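Side-chain contacts in abietadiene synthase, chloroplastic (Abies grandis, PDB 3S9V), which belongs to the terpene synthase family, as a largely helical chloroplast enzyme that combines a terpene synthase N-terminal domain with a metal-binding domain: residues 353-357 against 358-362; 188-192 against 193-197. One frame throughout, in Å; residues are numbered along the deposited sequence.

Contact 1 of 2, residues 353-357 against 358-362; sequences FCFLG and QTQRG
Arg361 NH1 lies over one face of the Phe353 ring, and Phe353 CE1 lies over a guanidinium face, shifted toward its rim, the planes 35° apart and CE1 3.6 Å from Arg361 NE. Gln360 O sits at the edge of the Phe353 ring. The Phe355 ring meets its neighbour differently: Gln360 NE2 comes to the edge, 3.9 Å from Phe355 CE1, and the amide stands steeply to the ring, 77° between planes. Arg361 reaches Phe353 because its CG is wedged between backbone N and carbonyl carbon (chi1 64°) and the chain then runs extended to NE. Its NH1 is anchored just before residue 353, by a salt bridge to Glu351 and a hydrogen bond to Phe352 O. Two donors grip Gln360 O: Cys354 N at 2.9 Å, in the carbonyl plane, and a water 2.8 Å from Gln360 O that also accepts from Phe355 N. The Gln358 amide, which donates through NE2 to Thr201 OG1, sets that NE2 3.8 Å from Phe355 CB. A weak bond from Gln358 N to Phe355 O closes a type II beta turn, with Gly357 third and at positive phi, in the loop from helix 320-332 to helix 363-373.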
loop_
_atom_site.group_PDB
_atom_site.type_symbol
_atom_site.label_atom_id
_atom_site.label_comp_id
_atom_site.label_asym_id
_atom_site.label_seq_id
_atom_site.Cartn_x
_atom_site.Cartn_y
_atom_site.Cartn_z
ATOM N N PHE A 353 -2.924 18.632 -1.050
ATOM C CA PHE A 353 -2.575 18.847 0.343
ATOM C C PHE A 353 -3.469 17.977 1.235
ATOM O O PHE A 353 -4.497 17.477 0.782
ATOM C CB PHE A 353 -2.714 20.339 0.661
ATOM C CG PHE A 353 -1.810 21.215 -0.179
ATOM C CD1 PHE A 353 -0.476 21.405 0.175
ATOM C CD2 PHE A 353 -2.278 21.801 -1.347
ATOM C CE1 PHE A 353 0.379 22.167 -0.625
ATOM C CE2 PHE A 353 -1.435 22.565 -2.161
ATOM C CZ PHE A 353 -0.102 22.748 -1.795
ATOM N N CYS A 354 -3.068 17.786 2.488
ATOM C CA CYS A 354 -3.810 16.933 3.406
ATOM C C CYS A 354 -5.200 17.457 3.785
ATOM O O CYS A 354 -6.105 16.675 4.093
ATOM C CB CYS A 354 -2.969 16.678 4.666
ATOM S SG CYS A 354 -3.441 15.197 5.608
ATOM N N PHE A 355 -5.378 18.774 3.754
ATOM C CA PHE A 355 -6.670 19.364 4.088
ATOM C C PHE A 355 -7.103 20.426 3.088
ATOM O O PHE A 355 -6.271 21.114 2.504
ATOM C CB PHE A 355 -6.637 19.979 5.490
ATOM C CG PHE A 355 -6.424 18.975 6.585
ATOM C CD1 PHE A 355 -5.153 18.742 7.099
ATOM C CD2 PHE A 355 -7.495 18.248 7.092
ATOM C CE1 PHE A 355 -4.948 17.797 8.107
ATOM C CE2 PHE A 355 -7.302 17.299 8.100
ATOM C CZ PHE A 355 -6.025 17.075 8.607
ATOM N N LEU A 356 -8.410 20.550 2.883
ATOM C CA LEU A 356 -8.928 21.551 1.963
ATOM C C LEU A 356 -8.571 22.928 2.524
ATOM O O LEU A 356 -8.683 23.164 3.728
ATOM C CB LEU A 356 -10.454 21.403 1.820
ATOM C CG LEU A 356 -11.216 22.407 0.938
ATOM C CD1 LEU A 356 -12.541 21.808 0.503
ATOM C CD2 LEU A 356 -11.459 23.706 1.693
ATOM N N GLY A 357 -8.109 23.818 1.655
ATOM C CA GLY A 357 -7.765 25.163 2.082
ATOM C C GLY A 357 -6.512 25.349 2.921
ATOM O O GLY A 357 -6.364 26.378 3.579
ATOM N N GLN A 358 -5.612 24.371 2.910
ATOM C CA GLN A 358 -4.367 24.473 3.669
ATOM C C GLN A 358 -3.197 24.033 2.808
ATOM O O GLN A 358 -3.391 23.396 1.777
ATOM C CB GLN A 358 -4.436 23.608 4.924
ATOM C CG GLN A 358 -5.356 24.149 5.997
ATOM C CD GLN A 358 -5.340 23.293 7.246
ATOM O OE1 GLN A 358 -4.275 22.876 7.709
ATOM N NE2 GLN A 358 -6.521 23.033 7.805
ATOM N N THR A 359 -1.985 24.374 3.235
ATOM C CA THR A 359 -0.766 24.026 2.501
ATOM C C THR A 359 -0.026 22.878 3.179
ATOM O O THR A 359 1.058 22.481 2.748
ATOM C CB THR A 359 0.196 25.243 2.417
ATOM O OG1 THR A 359 -0.466 26.325 1.753
ATOM C CG2 THR A 359 1.461 24.890 1.640
ATOM N N GLN A 360 -0.618 22.340 4.237
ATOM C CA GLN A 360 0.011 21.256 4.972
ATOM C C GLN A 360 -0.032 19.902 4.257
ATOM O O GLN A 360 -1.026 19.550 3.618
ATOM C CB GLN A 360 -0.641 21.116 6.347
ATOM C CG GLN A 360 -0.007 20.065 7.237
ATOM C CD GLN A 360 -0.894 19.700 8.407
ATOM O OE1 GLN A 360 -1.354 20.570 9.150
ATOM N NE2 GLN A 360 -1.142 18.404 8.580
ATOM N N ARG A 361 1.065 19.160 4.378
ATOM C CA ARG A 361 1.212 17.825 3.810
ATOM C C ARG A 361 2.588 17.295 4.194
ATOM O O ARG A 361 3.505 18.075 4.474
ATOM C CB ARG A 361 1.076 17.851 2.286
ATOM C CG ARG A 361 2.158 18.639 1.561
ATOM C CD ARG A 361 1.929 18.611 0.065
ATOM N NE ARG A 361 2.817 19.530 -0.636
ATOM C CZ ARG A 361 2.813 19.709 -1.953
ATOM N NH1 ARG A 361 1.965 19.027 -2.713
ATOM N NH2 ARG A 361 3.657 20.569 -2.509
ATOM N N GLY A 362 2.728 15.972 4.209
ATOM C CA GLY A 362 4.001 15.364 4.561
ATOM C C GLY A 362 4.274 14.047 3.856
ATOM O O GLY A 362 3.376 13.438 3.274
HETATM O O HOH W 1 -3.511 20.626 4.196
HETATM O O HOH W 2 -8.626 24.942 5.874
#

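Contact 2 of 2, residues 188-192 against 193-197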
loop_
_atom_site.group_PDB
_atom_site.type_symbol
_atom_site.label_atom_id
_atom_site.label_comp_id
_atom_site.label_asym_id
_atom_site.label_seq_id
_atom_site.Cartn_x
_atom_site.Cartn_y
_atom_site.Cartn_z
ATOM N N LYS A 188 -2.038 37.077 15.819
ATOM C CA LYS A 188 -2.379 38.281 15.063
ATOM C C LYS A 188 -2.200 38.069 13.565
ATOM O O LYS A 188 -2.496 38.954 12.762
ATOM C CB LYS A 188 -1.506 39.460 15.509
ATOM C CG LYS A 188 -1.708 39.867 16.960
ATOM C CD LYS A 188 -0.802 41.028 17.353
ATOM C CE LYS A 188 -1.013 41.410 18.815
ATOM N NZ LYS A 188 -0.096 42.494 19.268
ATOM N N ARG A 189 -1.727 36.887 13.192
ATOM C CA ARG A 189 -1.487 36.569 11.795
ATOM C C ARG A 189 -2.495 35.554 11.245
ATOM O O ARG A 189 -2.426 35.171 10.078
ATOM C CB ARG A 189 -0.058 36.044 11.660
ATOM C CG ARG A 189 0.477 35.933 10.250
ATOM C CD ARG A 189 1.971 35.648 10.295
ATOM N NE ARG A 189 2.268 34.495 11.141
ATOM C CZ ARG A 189 3.484 34.163 11.561
ATOM N NH1 ARG A 189 4.532 34.899 11.218
ATOM N NH2 ARG A 189 3.651 33.093 12.329
ATOM N N ILE A 190 -3.437 35.127 12.081
ATOM C CA ILE A 190 -4.448 34.157 11.660
ATOM C C ILE A 190 -5.593 34.786 10.868
ATOM O O ILE A 190 -6.181 35.781 11.294
ATOM C CB ILE A 190 -5.048 33.409 12.877
ATOM C CG1 ILE A 190 -4.010 32.435 13.447
ATOM C CG2 ILE A 190 -6.322 32.674 12.468
ATOM C CD1 ILE A 190 -4.449 31.721 14.712
ATOM N N PRO A 191 -5.919 34.207 9.697
ATOM C CA PRO A 191 -6.996 34.694 8.827
ATOM C C PRO A 191 -8.389 34.364 9.365
ATOM O O PRO A 191 -8.906 33.259 9.174
ATOM C CB PRO A 191 -6.700 34.007 7.497
ATOM C CG PRO A 191 -6.116 32.706 7.927
ATOM C CD PRO A 191 -5.172 33.121 9.035
ATOM N N THR A 192 -8.976 35.346 10.041
ATOM C CA THR A 192 -10.303 35.251 10.641
ATOM C C THR A 192 -11.346 34.588 9.739
ATOM O O THR A 192 -12.145 33.766 10.195
ATOM C CB THR A 192 -10.788 36.655 11.024
ATOM O OG1 THR A 192 -9.918 37.196 12.025
ATOM C CG2 THR A 192 -12.203 36.619 11.550
ATOM N N ASP A 193 -11.331 34.952 8.460
ATOM C CA ASP A 193 -12.268 34.407 7.482
ATOM C C ASP A 193 -12.231 32.890 7.487
ATOM O O ASP A 193 -13.228 32.232 7.771
ATOM C CB ASP A 193 -11.911 34.890 6.076
ATOM C CG ASP A 193 -11.548 36.356 6.040
ATOM O OD1 ASP A 193 -12.421 37.196 6.355
ATOM O OD2 ASP A 193 -10.384 36.663 5.699
ATOM N N VAL A 194 -11.065 32.347 7.162
ATOM C CA VAL A 194 -10.876 30.907 7.101
ATOM C C VAL A 194 -11.214 30.248 8.429
ATOM O O VAL A 194 -11.861 29.201 8.466
ATOM C CB VAL A 194 -9.417 30.562 6.727
ATOM C CG1 VAL A 194 -9.264 29.060 6.558
ATOM C CG2 VAL A 194 -9.027 31.288 5.448
ATOM N N LEU A 195 -10.783 30.877 9.514
ATOM C CA LEU A 195 -11.019 30.361 10.854
ATOM C C LEU A 195 -12.495 30.154 11.186
ATOM O O LEU A 195 -12.834 29.242 11.939
ATOM C CB LEU A 195 -10.377 31.304 11.884
ATOM C CG LEU A 195 -10.334 30.922 13.368
ATOM C CD1 LEU A 195 -11.631 31.266 14.027
ATOM C CD2 LEU A 195 -10.024 29.448 13.527
ATOM N N TYR A 196 -13.373 30.984 10.621
ATOM C CA TYR A 196 -14.801 30.871 10.914
ATOM C C TYR A 196 -15.677 30.340 9.787
ATOM O O TYR A 196 -16.799 29.909 10.031
ATOM C CB TYR A 196 -15.361 32.229 11.343
ATOM C CG TYR A 196 -14.726 32.819 12.579
ATOM C CD1 TYR A 196 -14.038 34.028 12.516
ATOM C CD2 TYR A 196 -14.833 32.186 13.815
ATOM C CE1 TYR A 196 -13.473 34.597 13.653
ATOM C CE2 TYR A 196 -14.271 32.749 14.963
ATOM C CZ TYR A 196 -13.590 33.957 14.870
ATOM O OH TYR A 196 -13.029 34.533 15.991
ATOM N N ALA A 197 -15.175 30.376 8.561
ATOM C CA ALA A 197 -15.940 29.925 7.396
ATOM C C ALA A 197 -16.302 28.445 7.412
ATOM O O ALA A 197 -17.465 28.082 7.231
ATOM C CB ALA A 197 -15.168 30.244 6.118
#
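Thr192 lays its methyl CG2 against the edge of the Tyr196 ring, in the ring plane and modelled only 3.2 Å from Tyr196 CE1, a shortness not to be pressed. The pair, four residues apart, belongs to the opening turn of helix 192-197, for which Pro191 is the N-cap residue. Within Thr192 it is the methyl that turns to the ring, because CG2 stands anti to the backbone N and OG1 (chi1 -63°) takes the place beside that N. The same ring also lies near the threonine backbone, with Tyr196 CD1 close to Thr192 O, though the exact separation is doubtful. The far end of the tyrosine is tied down by a hydrogen bond between its OH and Asp214 N, and the ring packs on Lys217 and Ile218 of helix 215-219. Around the turn, Pro191 and Val194 touch through CG and CG2 at 4.1 Å, a looser apolar contact that leans the proline ring on the helix start. Ile190 CG2 makes an apolar contact with Leu195 CB at 4.3 Å. Two backbone bonds run alongside: Leu195 N to Pro191 O is nearly straight, at 168°, whereas Tyr196 N to Thr192 O is more bent, at 136°. Tyr196 N is also shared with Asp193 O, 3.1 Å away, a carbonyl that accepts in addition from Ala197 N at 2.8 Å.

Contacts 1 and 2 lie on the same side of the chain's centre, with their own centres 16 Å apart and nearest atoms about 5 Å apart, so they do not touch directly. A short piece of chain after helix 192-197 bridges them instead. Thr201, whose OG1 accepts from Gln358 NE2 of contact 1, is also touched by Phe355, while Leu195 of contact 2 packs on Leu202, the next residue. One contact is a turn in a connecting loop, the other the start of a short helix. Both are surface features, contact 1 about 21 Å and contact 2 about 36 Å, centre to centre, from the middle of the chain.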